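Local atomic coordinates of periplasmic sugar-binding domain protein (Pseudomonas fluorescens Pf-5, PDB entry 3H75), a protein that probably binds a carbohydrate in the periplasm, as a two-domain member of the bacterial solute-binding protein 2 family. Residues A249-K254 / Q302-L307; S5-N10 / D61-L66; V119-E124 / Q291-Q296. One frame throughout, in Å; residues are numbered along the deposited sequence.

In the fold
The chain has two α/β domains, and the three interactions sample one domain, the other and the linkers between them. Interaction 2 is a buried contact inside the parallel sheet of the first domain, where backbone hydrogen bonds and the D64 carboxylate combine with apolar side chains on one face and the other. Interaction 1, about 35 Å from it centre to centre, joins two helices beside the mixed sheet of the second domain; it is partly buried and has no hydrogen bond across it. Interaction 3 lies nearest the middle of the chain, where two linkers run side by side, and relies on one backbone bond, the D121 carboxylate and ordered waters. Interactions 1 and 3 touch through Q302 and Q296.

Interaction 1: residues A249-K254 / Q302-L307; sequences ALIDGK and QARQLL
Helix-to-helix packing beside the mixed sheet of the second domain sets I251 and L250, in the last turn of helix 244-252, against A303, R304 and L307 of helix 300-309. The small A303 is consistent with the close approach of the helices: the CA atoms of I251 and A303 are 6.7 Å apart, and the A303 methyl is met by two side chains. I251 CG1 lies 3.8 Å from A303 CB, while L250 CD2 reaches the same CB at 3.9 Å from the more buried side.

I251 covers most of the ground. Its CG1 is anti to its carbonyl carbon (chi1 -64°) and CD1 continues the chain outward (chi2 170°), which carries the methyl across to the neighbouring helix. There I251 CD1 rests 3.7 Å from R304 CA and 4.0 Å from L307 CD2. The R304 chain bends at chi2 and chi3, bringing one face of its guanidinium over I251 CD1, toward the rim of the group; the aliphatic tip is thus roofed by a polar group at the exposed margin. No hydrogen bond spans the interface, and just 195 Å² is buried, both sides summed.

Beyond this contact the chain leaves the helix at G253, with a positive phi of 82°, where a CB would jam against the carbonyl O of D252; G253 N bonds L250 O at 3.0 Å, and K254 N bonds A249 O weakly. Helix 244-252 links the parallel neighbours 236-240 and 257-260, so the packed helix, capped at its C-terminal end by a Schellman motif, is the connection of a beta-alpha-beta crossover.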
loop_
_atom_site.group_PDB
_atom_site.type_symbol
_atom_site.label_atom_id
_atom_site.label_comp_id
_atom_site.label_asym_id
_atom_site.label_seq_id
_atom_site.Cartn_x
_atom_site.Cartn_y
_atom_site.Cartn_z
ATOM N N ALA A 249 -14.482 11.322 1.500
ATOM C CA ALA A 249 -15.279 10.700 2.556
ATOM C C ALA A 249 -14.659 10.949 3.926
ATOM O O ALA A 249 -15.368 11.121 4.915
ATOM C CB ALA A 249 -15.415 9.207 2.302
ATOM N N LEU A 250 -13.332 10.963 3.986
ATOM C CA LEU A 250 -12.649 11.213 5.248
ATOM C C LEU A 250 -12.927 12.656 5.667
ATOM O O LEU A 250 -13.241 12.936 6.828
ATOM C CB LEU A 250 -11.140 10.993 5.098
ATOM C CG LEU A 250 -10.341 11.150 6.400
ATOM C CD1 LEU A 250 -10.677 10.014 7.358
ATOM C CD2 LEU A 250 -8.863 11.160 6.095
ATOM N N ILE A 251 -12.815 13.569 4.707
ATOM C CA ILE A 251 -13.063 14.984 4.964
ATOM C C ILE A 251 -14.503 15.200 5.432
ATOM O O ILE A 251 -14.757 16.000 6.338
ATOM C CB ILE A 251 -12.802 15.817 3.696
ATOM C CG1 ILE A 251 -11.319 15.729 3.321
ATOM C CG2 ILE A 251 -13.207 17.268 3.926
ATOM C CD1 ILE A 251 -10.983 16.321 1.957
ATOM N N ASP A 252 -15.439 14.477 4.820
ATOM C CA ASP A 252 -16.859 14.584 5.168
ATOM C C ASP A 252 -17.214 13.868 6.470
ATOM O O ASP A 252 -18.332 14.009 6.978
ATOM C CB ASP A 252 -17.737 14.013 4.049
ATOM C CG ASP A 252 -17.684 14.842 2.780
ATOM O OD1 ASP A 252 -17.377 16.048 2.863
ATOM O OD2 ASP A 252 -17.968 14.288 1.700
ATOM N N GLY A 253 -16.274 13.091 6.996
ATOM C CA GLY A 253 -16.517 12.371 8.232
ATOM C C GLY A 253 -17.274 11.062 8.059
ATOM O O GLY A 253 -17.591 10.392 9.045
ATOM N N LYS A 254 -17.560 10.691 6.813
ATOM C CA LYS A 254 -18.285 9.451 6.536
ATOM C C LYS A 254 -17.354 8.256 6.683
ATOM O O LYS A 254 -17.774 7.174 7.097
ATOM C CB LYS A 254 -18.881 9.492 5.127
ATOM C CG LYS A 254 -19.858 10.638 4.915
ATOM C CD LYS A 254 -21.020 10.567 5.895
ATOM C CE LYS A 254 -21.937 11.771 5.739
ATOM N NZ LYS A 254 -22.392 11.916 4.328
ATOM N N GLN A 302 -4.835 17.074 5.795
ATOM C CA GLN A 302 -3.908 16.369 4.917
ATOM C C GLN A 302 -4.652 15.764 3.734
ATOM O O GLN A 302 -4.156 15.770 2.608
ATOM C CB GLN A 302 -3.196 15.257 5.684
ATOM C CG GLN A 302 -2.292 15.744 6.799
ATOM C CD GLN A 302 -1.684 14.593 7.573
ATOM O OE1 GLN A 302 -2.400 13.736 8.091
ATOM N NE2 GLN A 302 -0.357 14.565 7.652
ATOM N N ALA A 303 -5.840 15.227 3.998
ATOM C CA ALA A 303 -6.647 14.615 2.947
ATOM C C ALA A 303 -7.031 15.656 1.901
ATOM O O ALA A 303 -7.078 15.358 0.711
ATOM C CB ALA A 303 -7.898 13.982 3.547
ATOM N N ARG A 304 -7.307 16.876 2.353
ATOM C CA ARG A 304 -7.681 17.965 1.457
ATOM C C ARG A 304 -6.532 18.255 0.492
ATOM O O ARG A 304 -6.749 18.458 -0.701
ATOM C CB ARG A 304 -8.002 19.226 2.268
ATOM C CG ARG A 304 -8.436 20.438 1.444
ATOM C CD ARG A 304 -9.956 20.534 1.319
ATOM N NE ARG A 304 -10.480 19.839 0.146
ATOM C CZ ARG A 304 -11.775 19.732 -0.141
ATOM N NH1 ARG A 304 -12.682 20.271 0.663
ATOM N NH2 ARG A 304 -12.165 19.095 -1.236
ATOM N N GLN A 305 -5.312 18.282 1.020
ATOM C CA GLN A 305 -4.128 18.539 0.206
ATOM C C GLN A 305 -3.951 17.461 -0.858
ATOM O O GLN A 305 -3.741 17.759 -2.036
ATOM C CB GLN A 305 -2.876 18.580 1.083
ATOM C CG GLN A 305 -2.776 19.785 1.999
ATOM C CD GLN A 305 -1.513 19.759 2.841
ATOM O OE1 GLN A 305 -1.463 19.115 3.890
ATOM N NE2 GLN A 305 -0.478 20.448 2.374
ATOM N N LEU A 306 -4.029 16.202 -0.438
ATOM C CA LEU A 306 -3.874 15.093 -1.365
ATOM C C LEU A 306 -4.995 15.038 -2.395
ATOM O O LEU A 306 -4.777 14.635 -3.536
ATOM C CB LEU A 306 -3.823 13.769 -0.601
ATOM C CG LEU A 306 -2.635 13.555 0.341
ATOM C CD1 LEU A 306 -2.794 12.216 1.038
ATOM C CD2 LEU A 306 -1.327 13.595 -0.442
ATOM N N LEU A 307 -6.196 15.438 -1.991
ATOM C CA LEU A 307 -7.342 15.421 -2.889
ATOM C C LEU A 307 -7.161 16.444 -4.000
ATOM O O LEU A 307 -7.360 16.142 -5.179
ATOM C CB LEU A 307 -8.627 15.720 -2.107
ATOM C CG LEU A 307 -9.918 15.828 -2.925
ATOM C CD1 LEU A 307 -10.179 14.522 -3.652
ATOM C CD2 LEU A 307 -11.073 16.161 -1.998
#

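Interaction 2: residues S5-N10 / D61-L66; sequences SVVFLN and DKPDYL
S5 and D64 meet where two neighbouring strands of a parallel sheet begin, in the first domain of a type I periplasmic binding protein fold. The D64 carboxylate turns back on S5: OD2 accepts S5 N at 2.9 Å with an N-H...O angle of 166°, on its anti side and somewhat out of the carboxylate plane. In return D64 N donates to S5 OG at 2.8 Å. The serine hydroxyl stands between its own backbone N and carbonyl carbon (chi1 57°), which holds OG against P63 and D64, just ahead of strand 65-69.

Parallel pairing follows. Y65 N bonds S5 O at 3.0 Å, in the carbonyl plane, and V7 N bonds Y65 O at 3.0 Å, tilted 27° from the Y65 carbonyl plane; V6 thereby pairs with Y65, and V7 with L66.

Side chains split between the two faces. On one, V7 CG2 packs against P63 CB at 3.6 Å, and L66 CD2 lies 3.8 Å from L9 CG; L56 and F57 of helix 46-58 cover this side. On the other, V6 CG2 approaches Y65 CB at 3.9 Å beneath L270 and L273 of helix 265-277. Strand 36-41 flanks 5-10 along its second edge, bonding to V6 and F8. Helix 265-277 also holds the far end of Y65, whose OH is hydrogen-bonded to D276 OD2.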
loop_
_atom_site.group_PDB
_atom_site.type_symbol
_atom_site.label_atom_id
_atom_site.label_comp_id
_atom_site.label_asym_id
_atom_site.label_seq_id
_atom_site.Cartn_x
_atom_site.Cartn_y
_atom_site.Cartn_z
ATOM N N SER A 5 18.387 2.480 -16.478
ATOM C CA SER A 5 17.065 1.976 -16.828
ATOM C C SER A 5 16.460 1.056 -15.781
ATOM O O SER A 5 17.147 0.230 -15.181
ATOM C CB SER A 5 17.134 1.236 -18.163
ATOM O OG SER A 5 18.075 0.180 -18.101
ATOM N N VAL A 6 15.155 1.201 -15.586
ATOM C CA VAL A 6 14.417 0.396 -14.624
ATOM C C VAL A 6 13.091 -0.059 -15.224
ATOM O O VAL A 6 12.414 0.708 -15.908
ATOM C CB VAL A 6 14.098 1.209 -13.344
ATOM C CG1 VAL A 6 13.296 0.360 -12.369
ATOM C CG2 VAL A 6 15.385 1.695 -12.694
ATOM N N VAL A 7 12.742 -1.318 -14.990
ATOM C CA VAL A 7 11.467 -1.850 -15.446
ATOM C C VAL A 7 10.734 -2.266 -14.179
ATOM O O VAL A 7 11.286 -2.990 -13.345
ATOM C CB VAL A 7 11.629 -3.087 -16.362
ATOM C CG1 VAL A 7 10.266 -3.732 -16.600
ATOM C CG2 VAL A 7 12.241 -2.674 -17.693
ATOM N N PHE A 8 9.509 -1.781 -14.013
ATOM C CA PHE A 8 8.724 -2.141 -12.841
ATOM C C PHE A 8 7.526 -2.961 -13.265
ATOM O O PHE A 8 6.778 -2.561 -14.159
ATOM C CB PHE A 8 8.244 -0.890 -12.083
ATOM C CG PHE A 8 7.268 -1.191 -10.967
ATOM C CD1 PHE A 8 7.577 -2.132 -9.989
ATOM C CD2 PHE A 8 6.041 -0.539 -10.895
ATOM C CE1 PHE A 8 6.682 -2.420 -8.957
ATOM C CE2 PHE A 8 5.137 -0.820 -9.863
ATOM C CZ PHE A 8 5.459 -1.760 -8.897
ATOM N N LEU A 9 7.358 -4.114 -12.630
ATOM C CA LEU A 9 6.227 -4.995 -12.910
ATOM C C LEU A 9 5.130 -4.663 -11.896
ATOM O O LEU A 9 5.167 -5.108 -10.742
ATOM C CB LEU A 9 6.658 -6.463 -12.798
ATOM C CG LEU A 9 7.887 -6.810 -13.651
ATOM C CD1 LEU A 9 8.201 -8.296 -13.514
ATOM C CD2 LEU A 9 7.632 -6.450 -15.121
ATOM N N ASN A 10 4.177 -3.848 -12.344
ATOM C CA ASN A 10 3.045 -3.391 -11.541
ATOM C C ASN A 10 1.983 -4.501 -11.525
ATOM O O ASN A 10 1.529 -4.946 -12.576
ATOM C CB ASN A 10 2.483 -2.113 -12.185
ATOM C CG ASN A 10 1.536 -1.369 -11.279
ATOM O OD1 ASN A 10 0.611 -1.954 -10.728
ATOM N ND2 ASN A 10 1.761 -0.063 -11.122
ATOM N N ASP A 61 18.669 -5.915 -24.879
ATOM C CA ASP A 61 18.451 -4.598 -24.297
ATOM C C ASP A 61 17.746 -4.731 -22.953
ATOM O O ASP A 61 16.671 -4.171 -22.744
ATOM C CB ASP A 61 17.609 -3.730 -25.236
ATOM C CG ASP A 61 18.355 -3.349 -26.500
ATOM O OD1 ASP A 61 19.392 -2.658 -26.395
ATOM O OD2 ASP A 61 17.905 -3.740 -27.597
ATOM N N LYS A 62 18.355 -5.491 -22.050
ATOM C CA LYS A 62 17.795 -5.694 -20.720
ATOM C C LYS A 62 17.981 -4.419 -19.903
ATOM O O LYS A 62 18.936 -3.668 -20.111
ATOM C CB LYS A 62 18.500 -6.854 -20.014
ATOM C CG LYS A 62 18.389 -8.196 -20.712
ATOM C CD LYS A 62 19.167 -9.261 -19.952
ATOM C CE LYS A 62 19.111 -10.603 -20.656
ATOM N NZ LYS A 62 19.731 -10.548 -22.008
ATOM N N PRO A 63 17.065 -4.153 -18.962
ATOM C CA PRO A 63 17.181 -2.951 -18.136
ATOM C C PRO A 63 18.265 -3.155 -17.084
ATOM O O PRO A 63 18.680 -4.287 -16.826
ATOM C CB PRO A 63 15.795 -2.835 -17.513
ATOM C CG PRO A 63 15.425 -4.278 -17.306
ATOM C CD PRO A 63 15.855 -4.920 -18.613
ATOM N N ASP A 64 18.733 -2.070 -16.482
ATOM C CA ASP A 64 19.748 -2.192 -15.444
ATOM C C ASP A 64 19.109 -2.824 -14.213
ATOM O O ASP A 64 19.718 -3.662 -13.546
ATOM C CB ASP A 64 20.319 -0.821 -15.073
ATOM C CG ASP A 64 21.097 -0.185 -16.206
ATOM O OD1 ASP A 64 21.929 -0.886 -16.816
ATOM O OD2 ASP A 64 20.886 1.015 -16.483
ATOM N N TYR A 65 17.873 -2.418 -13.930
ATOM C CA TYR A 65 17.127 -2.911 -12.777
ATOM C C TYR A 65 15.741 -3.422 -13.147
ATOM O O TYR A 65 15.089 -2.897 -14.057
ATOM C CB TYR A 65 16.942 -1.791 -11.747
ATOM C CG TYR A 65 18.224 -1.207 -11.212
ATOM C CD1 TYR A 65 18.835 -1.741 -10.079
ATOM C CD2 TYR A 65 18.837 -0.128 -11.849
ATOM C CE1 TYR A 65 20.032 -1.216 -9.592
ATOM C CE2 TYR A 65 20.034 0.402 -11.372
ATOM C CZ TYR A 65 20.624 -0.149 -10.246
ATOM O OH TYR A 65 21.817 0.361 -9.785
ATOM N N LEU A 66 15.296 -4.438 -12.414
ATOM C CA LEU A 66 13.973 -5.024 -12.576
ATOM C C LEU A 66 13.353 -4.904 -11.184
ATOM O O LEU A 66 13.874 -5.463 -10.216
ATOM C CB LEU A 66 14.075 -6.503 -12.976
ATOM C CG LEU A 66 12.948 -7.216 -13.742
ATOM C CD1 LEU A 66 12.699 -8.578 -13.103
ATOM C CD2 LEU A 66 11.674 -6.384 -13.770
#

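Interaction 3: residues V119-E124 / Q291-Q296; sequences VGDDEE and QLSLFQ
D121 OD1 is gripped by two consecutive backbone N-H groups, where two of the linkers between the domains of this type I periplasmic binding protein fold run side by side. F295 N reaches D121 OD1 at 3.1 Å, nearly straight (172°), on the syn lone pair; L294 N, also 3.1 Å from D121 OD1, comes from above the carboxylate plane. The D121 CG lies between its own N and carbonyl carbon (chi1 56°), a turn that swings the carboxylate onto the opposite linker; D121 sits at the N-cap position of helix 122-137, but its side chain makes no capping bond. D121 OD2 accepts from two waters, one bridging to F295 O and the other to S293 OG. With an alanine in place of D121, the L294 and F295 N-H groups would probably lose this acceptor, and both water bridges their shared end.

Beyond the carboxylate, D122 OD1 approaches the edge of the F295 ring, 3.3 Å from F295 CE2, its carboxylate salt-bridged to R163. Back toward the first domain the linkers still pair as parallel strands, V119 beside Q291, and L292 N donates to V119 O at 2.8 Å with an N-H...O angle of 162°.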
loop_
_atom_site.group_PDB
_atom_site.type_symbol
_atom_site.label_atom_id
_atom_site.label_comp_id
_atom_site.label_asym_id
_atom_site.label_seq_id
_atom_site.Cartn_x
_atom_site.Cartn_y
_atom_site.Cartn_z
ATOM N N VAL A 119 10.413 -1.899 1.946
ATOM C CA VAL A 119 9.069 -2.174 2.426
ATOM C C VAL A 119 8.528 -1.074 3.318
ATOM O O VAL A 119 9.287 -0.283 3.886
ATOM C CB VAL A 119 9.034 -3.488 3.227
ATOM C CG1 VAL A 119 9.614 -4.618 2.392
ATOM C CG2 VAL A 119 9.810 -3.328 4.531
ATOM N N GLY A 120 7.205 -1.040 3.438
ATOM C CA GLY A 120 6.551 -0.063 4.282
ATOM C C GLY A 120 6.137 -0.714 5.588
ATOM O O GLY A 120 6.762 -1.683 6.026
ATOM N N ASP A 121 5.085 -0.196 6.215
ATOM C CA ASP A 121 4.630 -0.749 7.486
ATOM C C ASP A 121 3.154 -1.146 7.480
ATOM O O ASP A 121 2.336 -0.584 8.214
ATOM C CB ASP A 121 4.942 0.237 8.631
ATOM C CG ASP A 121 4.346 1.627 8.418
ATOM O OD1 ASP A 121 4.082 2.024 7.262
ATOM O OD2 ASP A 121 4.163 2.342 9.429
ATOM N N ASP A 122 2.832 -2.139 6.652
ATOM C CA ASP A 122 1.463 -2.640 6.525
ATOM C C ASP A 122 0.875 -3.155 7.838
ATOM O O ASP A 122 -0.297 -2.921 8.132
ATOM C CB ASP A 122 1.390 -3.761 5.477
ATOM C CG ASP A 122 1.386 -3.239 4.044
ATOM O OD1 ASP A 122 0.517 -2.413 3.710
ATOM O OD2 ASP A 122 2.247 -3.667 3.247
ATOM N N GLU A 123 1.668 -3.874 8.628
ATOM C CA GLU A 123 1.158 -4.403 9.888
ATOM C C GLU A 123 0.700 -3.267 10.800
ATOM O O GLU A 123 -0.374 -3.341 11.402
ATOM C CB GLU A 123 2.224 -5.243 10.594
ATOM C CG GLU A 123 1.681 -6.087 11.739
ATOM C CD GLU A 123 2.746 -6.962 12.374
ATOM O OE1 GLU A 123 3.545 -7.558 11.622
ATOM O OE2 GLU A 123 2.779 -7.061 13.618
ATOM N N GLU A 124 1.506 -2.214 10.897
ATOM C CA GLU A 124 1.150 -1.075 11.735
ATOM C C GLU A 124 -0.167 -0.470 11.255
ATOM O O GLU A 124 -1.016 -0.098 12.062
ATOM C CB GLU A 124 2.248 -0.008 11.695
ATOM C CG GLU A 124 1.909 1.261 12.479
ATOM C CD GLU A 124 1.901 1.059 13.987
ATOM O OE1 GLU A 124 1.828 -0.099 14.452
ATOM O OE2 GLU A 124 1.960 2.072 14.714
ATOM N N GLN A 291 13.592 -0.480 5.355
ATOM C CA GLN A 291 12.365 -0.695 6.114
ATOM C C GLN A 291 11.860 0.709 6.434
ATOM O O GLN A 291 12.489 1.444 7.198
ATOM C CB GLN A 291 12.656 -1.468 7.402
ATOM C CG GLN A 291 13.259 -2.847 7.165
ATOM C CD GLN A 291 13.560 -3.590 8.456
ATOM O OE1 GLN A 291 12.664 -3.868 9.254
ATOM N NE2 GLN A 291 14.830 -3.915 8.667
ATOM N N LEU A 292 10.729 1.081 5.845
ATOM C CA LEU A 292 10.183 2.416 6.042
ATOM C C LEU A 292 8.838 2.442 6.752
ATOM O O LEU A 292 8.077 1.480 6.710
ATOM C CB LEU A 292 10.021 3.116 4.688
ATOM C CG LEU A 292 11.182 3.075 3.686
ATOM C CD1 LEU A 292 10.770 3.777 2.404
ATOM C CD2 LEU A 292 12.407 3.746 4.283
ATOM N N SER A 293 8.571 3.560 7.418
ATOM C CA SER A 293 7.299 3.778 8.092
ATOM C C SER A 293 6.671 4.861 7.233
ATOM O O SER A 293 7.037 6.031 7.334
ATOM C CB SER A 293 7.511 4.290 9.521
ATOM O OG SER A 293 8.023 3.265 10.357
ATOM N N LEU A 294 5.746 4.467 6.364
ATOM C CA LEU A 294 5.109 5.415 5.463
ATOM C C LEU A 294 3.655 5.725 5.793
ATOM O O LEU A 294 3.171 6.820 5.495
ATOM C CB LEU A 294 5.190 4.899 4.021
ATOM C CG LEU A 294 6.589 4.665 3.447
ATOM C CD1 LEU A 294 6.469 4.061 2.061
ATOM C CD2 LEU A 294 7.355 5.985 3.386
ATOM N N PHE A 295 2.959 4.776 6.410
ATOM C CA PHE A 295 1.552 4.981 6.728
ATOM C C PHE A 295 1.267 6.008 7.806
ATOM O O PHE A 295 1.973 6.098 8.808
ATOM C CB PHE A 295 0.891 3.661 7.131
ATOM C CG PHE A 295 0.539 2.781 5.972
ATOM C CD1 PHE A 295 -0.371 3.205 5.010
ATOM C CD2 PHE A 295 1.106 1.520 5.846
ATOM C CE1 PHE A 295 -0.714 2.381 3.937
ATOM C CE2 PHE A 295 0.771 0.688 4.776
ATOM C CZ PHE A 295 -0.141 1.122 3.820
ATOM N N GLN A 296 0.215 6.781 7.569
ATOM C CA GLN A 296 -0.251 7.799 8.498
ATOM C C GLN A 296 -1.768 7.815 8.427
ATOM O O GLN A 296 -2.343 7.689 7.347
ATOM C CB GLN A 296 0.252 9.190 8.109
ATOM C CG GLN A 296 1.708 9.471 8.400
ATOM C CD GLN A 296 2.078 10.908 8.077
ATOM O OE1 GLN A 296 1.399 11.844 8.506
ATOM N NE2 GLN A 296 3.160 11.091 7.326
HETATM O O HOH W 1 3.964 4.943 9.847
HETATM O O HOH W 2 5.839 1.903 11.646
#